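Local structure of TRAP-type transporter, periplasmic component (Cupriavidus necator, 4P8B) at residues G143-R155 with A268-R280. The protein probably serves as the periplasmic solute-binding component of a TRAP-type transporter and is seen here holding (S)-2-acetolactate. Residues are numbered along the deposited sequence; the frame is centred on the assembly and turned at random.
Sequences GVVPLAWGENGFR and AVDAGKQEIALAR. With X2X ((2S)-2-hydroxy-2-methyl-3-oxobutanoic acid), chain D.
Ala268 opens a worked example of how a helix can lie along the outermost strand of a sheet in a TRAP-type solute-binding fold: residues 268-279 of helix 258-279 run beside strand 144-154, the axes of these segments 16° from parallel and 6.7 Å apart at closest. The methyl CB of Ala268 rests between Leu147 and Ala148, 3.9 Å from the CB of each. Val269 lays CG2 against the carbonyl oxygen of Leu147. Closeness then depends on glycine. Gly272 CA stands 3.5 Å from Trp149 O in a CA-H...O contact and 4.6 Å from Gly150 CA, both glycines lacking side chains.

Glu275 extends CG anti to its backbone N (chi1 -169°) and then bends at chi2, which brings the carboxylate onto the backbone of Glu151. There OE1 accepts the backbone N-H of Glu151 on its syn side at 2.8 Å, while OE2 lies 2.6 Å from Glu151 O, a spacing consistent with a proton held by the carboxyl group. Ile276 sets CG1 over Gly150 CA, and Ala279 places its methyl by Glu151 O. Asn152 points away from the helix, its ND2 bonded weakly to the ligand hydroxyl OAF and also to Asp242, which pairs with Arg155 NH1; Arg155 gives NH1 to OAF and NH2 to OAE.

At the helix end, Arg280 crosses the extended Glu151 side chain at about a right angle and grips it side-on, Asp124 also pairing with NH2. Its NH2 meets the syn lone pair of Glu151 OE1 at 2.8 Å, and its NE points almost straight (174°) at Glu151 OE2, while Ile276 CG2 lies above one guanidinium face, offset toward its rim.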
loop_
_atom_site.group_PDB
_atom_site.type_symbol
_atom_site.label_atom_id
_atom_site.label_comp_id
_atom_site.label_asym_id
_atom_site.label_seq_id
_atom_site.Cartn_x
_atom_site.Cartn_y
_atom_site.Cartn_z
ATOM N N GLY A 143 -1.876 -17.873 9.616
ATOM C CA GLY A 143 -2.633 -17.554 10.817
ATOM C C GLY A 143 -3.341 -16.217 10.774
ATOM O O GLY A 143 -3.764 -15.683 11.795
ATOM N N VAL A 144 -3.527 -15.686 9.564
ATOM C CA VAL A 144 -4.134 -14.370 9.365
ATOM C C VAL A 144 -5.177 -14.474 8.244
ATOM O O VAL A 144 -4.809 -14.545 7.069
ATOM C CB VAL A 144 -3.039 -13.332 9.039
ATOM C CG1 VAL A 144 -3.630 -11.952 8.669
ATOM C CG2 VAL A 144 -2.077 -13.207 10.225
ATOM N N VAL A 145 -6.466 -14.424 8.599
ATOM C CA VAL A 145 -7.537 -14.766 7.675
ATOM C C VAL A 145 -7.824 -13.577 6.768
ATOM O O VAL A 145 -8.332 -12.540 7.236
ATOM C CB VAL A 145 -8.812 -15.146 8.431
ATOM C CG1 VAL A 145 -9.924 -15.531 7.457
ATOM C CG2 VAL A 145 -8.542 -16.301 9.410
ATOM N N PRO A 146 -7.484 -13.695 5.474
ATOM C CA PRO A 146 -7.742 -12.602 4.537
ATOM C C PRO A 146 -9.149 -12.630 3.983
ATOM O O PRO A 146 -9.645 -13.724 3.647
ATOM C CB PRO A 146 -6.737 -12.863 3.423
ATOM C CG PRO A 146 -6.675 -14.361 3.358
ATOM C CD PRO A 146 -6.856 -14.845 4.796
ATOM N N LEU A 147 -9.791 -11.475 3.874
ATOM C CA LEU A 147 -11.197 -11.399 3.508
ATOM C C LEU A 147 -11.496 -10.566 2.262
ATOM O O LEU A 147 -12.501 -10.793 1.599
ATOM C CB LEU A 147 -11.995 -10.823 4.671
ATOM C CG LEU A 147 -11.951 -11.647 5.964
ATOM C CD1 LEU A 147 -12.734 -10.936 7.061
ATOM C CD2 LEU A 147 -12.470 -13.080 5.783
ATOM N N ALA A 148 -10.681 -9.547 1.991
ATOM C CA ALA A 148 -10.941 -8.665 0.864
ATOM C C ALA A 148 -9.730 -7.828 0.552
ATOM O O ALA A 148 -8.813 -7.706 1.362
ATOM C CB ALA A 148 -12.109 -7.751 1.171
ATOM N N TRP A 149 -9.753 -7.253 -0.646
ATOM C CA TRP A 149 -8.741 -6.322 -1.115
ATOM C C TRP A 149 -9.254 -4.895 -1.121
ATOM O O TRP A 149 -10.404 -4.621 -1.485
ATOM C CB TRP A 149 -8.321 -6.659 -2.556
ATOM C CG TRP A 149 -7.660 -7.994 -2.744
ATOM C CD1 TRP A 149 -8.271 -9.179 -3.041
ATOM C CD2 TRP A 149 -6.269 -8.279 -2.626
ATOM N NE1 TRP A 149 -7.340 -10.173 -3.113
ATOM C CE2 TRP A 149 -6.102 -9.657 -2.876
ATOM C CE3 TRP A 149 -5.137 -7.496 -2.348
ATOM C CZ2 TRP A 149 -4.849 -10.274 -2.838
ATOM C CZ3 TRP A 149 -3.903 -8.109 -2.334
ATOM C CH2 TRP A 149 -3.769 -9.492 -2.568
ATOM N N GLY A 150 -8.359 -3.990 -0.742
ATOM C CA GLY A 150 -8.513 -2.557 -0.957
ATOM C C GLY A 150 -7.318 -2.045 -1.728
ATOM O O GLY A 150 -6.610 -2.789 -2.398
ATOM N N GLU A 151 -7.081 -0.745 -1.612
ATOM C CA GLU A 151 -6.012 -0.096 -2.369
ATOM C C GLU A 151 -5.449 1.124 -1.678
ATOM O O GLU A 151 -6.184 1.969 -1.180
ATOM C CB GLU A 151 -6.546 0.316 -3.734
ATOM C CG GLU A 151 -5.486 0.887 -4.686
ATOM C CD GLU A 151 -5.910 0.717 -6.113
ATOM O OE1 GLU A 151 -6.225 -0.427 -6.462
ATOM O OE2 GLU A 151 -5.996 1.714 -6.861
ATOM N N ASN A 152 -4.121 1.221 -1.654
ATOM C CA ASN A 152 -3.452 2.485 -1.340
ATOM C C ASN A 152 -3.237 3.182 -2.683
ATOM O O ASN A 152 -3.869 4.205 -2.941
ATOM C CB ASN A 152 -2.171 2.217 -0.563
ATOM C CG ASN A 152 -1.819 3.342 0.418
ATOM O OD1 ASN A 152 -2.632 4.226 0.715
ATOM N ND2 ASN A 152 -0.616 3.284 0.932
ATOM N N GLY A 153 -2.415 2.606 -3.549
ATOM C CA GLY A 153 -2.350 3.021 -4.933
ATOM C C GLY A 153 -0.965 3.069 -5.492
ATOM O O GLY A 153 -0.009 2.627 -4.887
ATOM N N PHE A 154 -0.866 3.590 -6.706
ATOM C CA PHE A 154 0.430 3.775 -7.375
ATOM C C PHE A 154 1.252 4.822 -6.651
ATOM O O PHE A 154 0.765 5.944 -6.375
ATOM C CB PHE A 154 0.259 4.128 -8.860
ATOM C CG PHE A 154 -0.023 2.928 -9.709
ATOM C CD1 PHE A 154 1.005 2.109 -10.112
ATOM C CD2 PHE A 154 -1.314 2.606 -10.063
ATOM C CE1 PHE A 154 0.751 0.968 -10.882
ATOM C CE2 PHE A 154 -1.574 1.469 -10.818
ATOM C CZ PHE A 154 -0.537 0.660 -11.226
ATOM N N ARG A 155 2.483 4.466 -6.322
ATOM C CA ARG A 155 3.291 5.260 -5.404
ATOM C C ARG A 155 4.213 6.190 -6.193
ATOM O O ARG A 155 5.191 5.759 -6.781
ATOM C CB ARG A 155 4.069 4.342 -4.457
ATOM C CG ARG A 155 3.156 3.433 -3.643
ATOM C CD ARG A 155 3.906 2.511 -2.702
ATOM N NE ARG A 155 4.569 3.208 -1.592
ATOM C CZ ARG A 155 4.013 3.525 -0.436
ATOM N NH1 ARG A 155 2.738 3.280 -0.218
ATOM N NH2 ARG A 155 4.726 4.125 0.499
ATOM N N ALA A 268 -16.321 -6.788 4.729
ATOM C CA ALA A 268 -14.989 -6.469 4.209
ATOM C C ALA A 268 -15.007 -6.327 2.677
ATOM O O ALA A 268 -14.390 -5.425 2.123
ATOM C CB ALA A 268 -13.995 -7.527 4.624
ATOM N N VAL A 269 -15.718 -7.226 1.998
ATOM C CA VAL A 269 -15.832 -7.151 0.543
ATOM C C VAL A 269 -16.496 -5.844 0.102
ATOM O O VAL A 269 -16.006 -5.165 -0.803
ATOM C CB VAL A 269 -16.609 -8.376 0.019
ATOM C CG1 VAL A 269 -17.027 -8.197 -1.454
ATOM C CG2 VAL A 269 -15.756 -9.621 0.211
ATOM N N ASP A 270 -17.591 -5.478 0.771
ATOM C CA ASP A 270 -18.301 -4.229 0.483
ATOM C C ASP A 270 -17.435 -3.006 0.777
ATOM O O ASP A 270 -17.355 -2.065 -0.026
ATOM C CB ASP A 270 -19.596 -4.135 1.298
ATOM C CG ASP A 270 -20.626 -5.160 0.884
ATOM O OD1 ASP A 270 -20.448 -5.779 -0.184
ATOM O OD2 ASP A 270 -21.616 -5.349 1.636
ATOM N N ALA A 271 -16.765 -3.032 1.920
ATOM C CA ALA A 271 -15.870 -1.929 2.282
ATOM C C ALA A 271 -14.711 -1.791 1.302
ATOM O O ALA A 271 -14.315 -0.679 0.949
ATOM C CB ALA A 271 -15.348 -2.128 3.667
ATOM N N GLY A 272 -14.151 -2.919 0.871
ATOM C CA GLY A 272 -13.028 -2.905 -0.044
ATOM C C GLY A 272 -13.393 -2.290 -1.382
ATOM O O GLY A 272 -12.630 -1.487 -1.931
ATOM N N LYS A 273 -14.563 -2.633 -1.907
ATOM C CA LYS A 273 -14.988 -2.056 -3.178
ATOM C C LYS A 273 -15.176 -0.557 -3.051
ATOM O O LYS A 273 -14.738 0.199 -3.926
ATOM C CB LYS A 273 -16.282 -2.690 -3.695
ATOM C CG LYS A 273 -16.116 -4.055 -4.321
ATOM C CD LYS A 273 -17.412 -4.535 -4.961
ATOM C CE LYS A 273 -18.474 -4.830 -3.916
ATOM N NZ LYS A 273 -19.494 -5.780 -4.442
ATOM N N GLN A 274 -15.843 -0.124 -1.989
ATOM C CA GLN A 274 -16.008 1.309 -1.752
ATOM C C GLN A 274 -14.663 1.988 -1.605
ATOM O O GLN A 274 -14.431 3.080 -2.150
ATOM C CB GLN A 274 -16.848 1.548 -0.504
ATOM C CG GLN A 274 -18.315 1.222 -0.697
ATOM C CD GLN A 274 -19.144 1.599 0.503
ATOM O OE1 GLN A 274 -19.009 2.702 1.034
ATOM N NE2 GLN A 274 -19.970 0.672 0.969
ATOM N N GLU A 275 -13.742 1.350 -0.889
ATOM C CA GLU A 275 -12.456 1.981 -0.611
ATOM C C GLU A 275 -11.585 2.116 -1.853
ATOM O O GLU A 275 -10.876 3.096 -1.992
ATOM C CB GLU A 275 -11.705 1.247 0.506
ATOM C CG GLU A 275 -10.497 2.019 1.001
ATOM C CD GLU A 275 -9.271 1.747 0.173
ATOM O OE1 GLU A 275 -9.205 0.716 -0.521
ATOM O OE2 GLU A 275 -8.329 2.594 0.201
ATOM N N ILE A 276 -11.625 1.136 -2.747
ATOM C CA ILE A 276 -10.898 1.265 -3.990
ATOM C C ILE A 276 -11.417 2.434 -4.826
ATOM O O ILE A 276 -10.630 3.190 -5.401
ATOM C CB ILE A 276 -10.898 -0.047 -4.787
ATOM C CG1 ILE A 276 -10.138 -1.113 -3.989
ATOM C CG2 ILE A 276 -10.258 0.174 -6.150
ATOM C CD1 ILE A 276 -10.055 -2.478 -4.664
ATOM N N ALA A 277 -12.737 2.608 -4.884
ATOM C CA ALA A 277 -13.303 3.771 -5.559
ATOM C C ALA A 277 -12.794 5.070 -4.962
ATOM O O ALA A 277 -12.464 6.002 -5.712
ATOM C CB ALA A 277 -14.819 3.731 -5.541
ATOM N N LEU A 278 -12.718 5.155 -3.638
ATOM C CA LEU A 278 -12.169 6.341 -2.990
ATOM C C LEU A 278 -10.702 6.534 -3.365
ATOM O O LEU A 278 -10.259 7.661 -3.635
ATOM C CB LEU A 278 -12.296 6.264 -1.468
ATOM C CG LEU A 278 -13.697 6.297 -0.864
ATOM C CD1 LEU A 278 -13.646 6.007 0.635
ATOM C CD2 LEU A 278 -14.370 7.636 -1.102
ATOM N N ALA A 279 -9.931 5.458 -3.407
ATOM C CA ALA A 279 -8.506 5.525 -3.660
ATOM C C ALA A 279 -8.201 5.864 -5.103
ATOM O O ALA A 279 -7.098 6.316 -5.389
ATOM C CB ALA A 279 -7.829 4.187 -3.285
ATOM N N ARG A 280 -9.176 5.698 -5.991
ATOM C CA ARG A 280 -8.930 5.960 -7.415
ATOM C C ARG A 280 -9.570 7.253 -7.897
ATOM O O ARG A 280 -9.530 7.545 -9.092
ATOM C CB ARG A 280 -9.405 4.786 -8.267
ATOM C CG ARG A 280 -8.563 3.554 -8.055
ATOM C CD ARG A 280 -8.929 2.451 -9.005
ATOM N NE ARG A 280 -8.118 1.272 -8.722
ATOM C CZ ARG A 280 -8.258 0.087 -9.299
ATOM N NH1 ARG A 280 -9.160 -0.108 -10.248
ATOM N NH2 ARG A 280 -7.461 -0.900 -8.932
HETATM O OAD X2X D . 4.165 4.385 5.193
HETATM C CAH X2X D . 3.581 4.678 4.100
HETATM O OAE X2X D . 4.166 5.350 3.200
HETATM C CAI X2X D . 2.184 4.216 3.847
HETATM C CAB X2X D . 1.260 4.968 4.780
HETATM O OAF X2X D . 1.858 4.308 2.489
HETATM C CAG X2X D . 2.190 2.757 4.173
HETATM O OAC X2X D . 1.778 2.363 5.264
HETATM C CAA X2X D . 2.727 1.775 3.188
HETATM O O HOH W 1 -5.259 4.207 -6.220
HETATM O O HOH W 2 -4.604 6.719 -4.125
#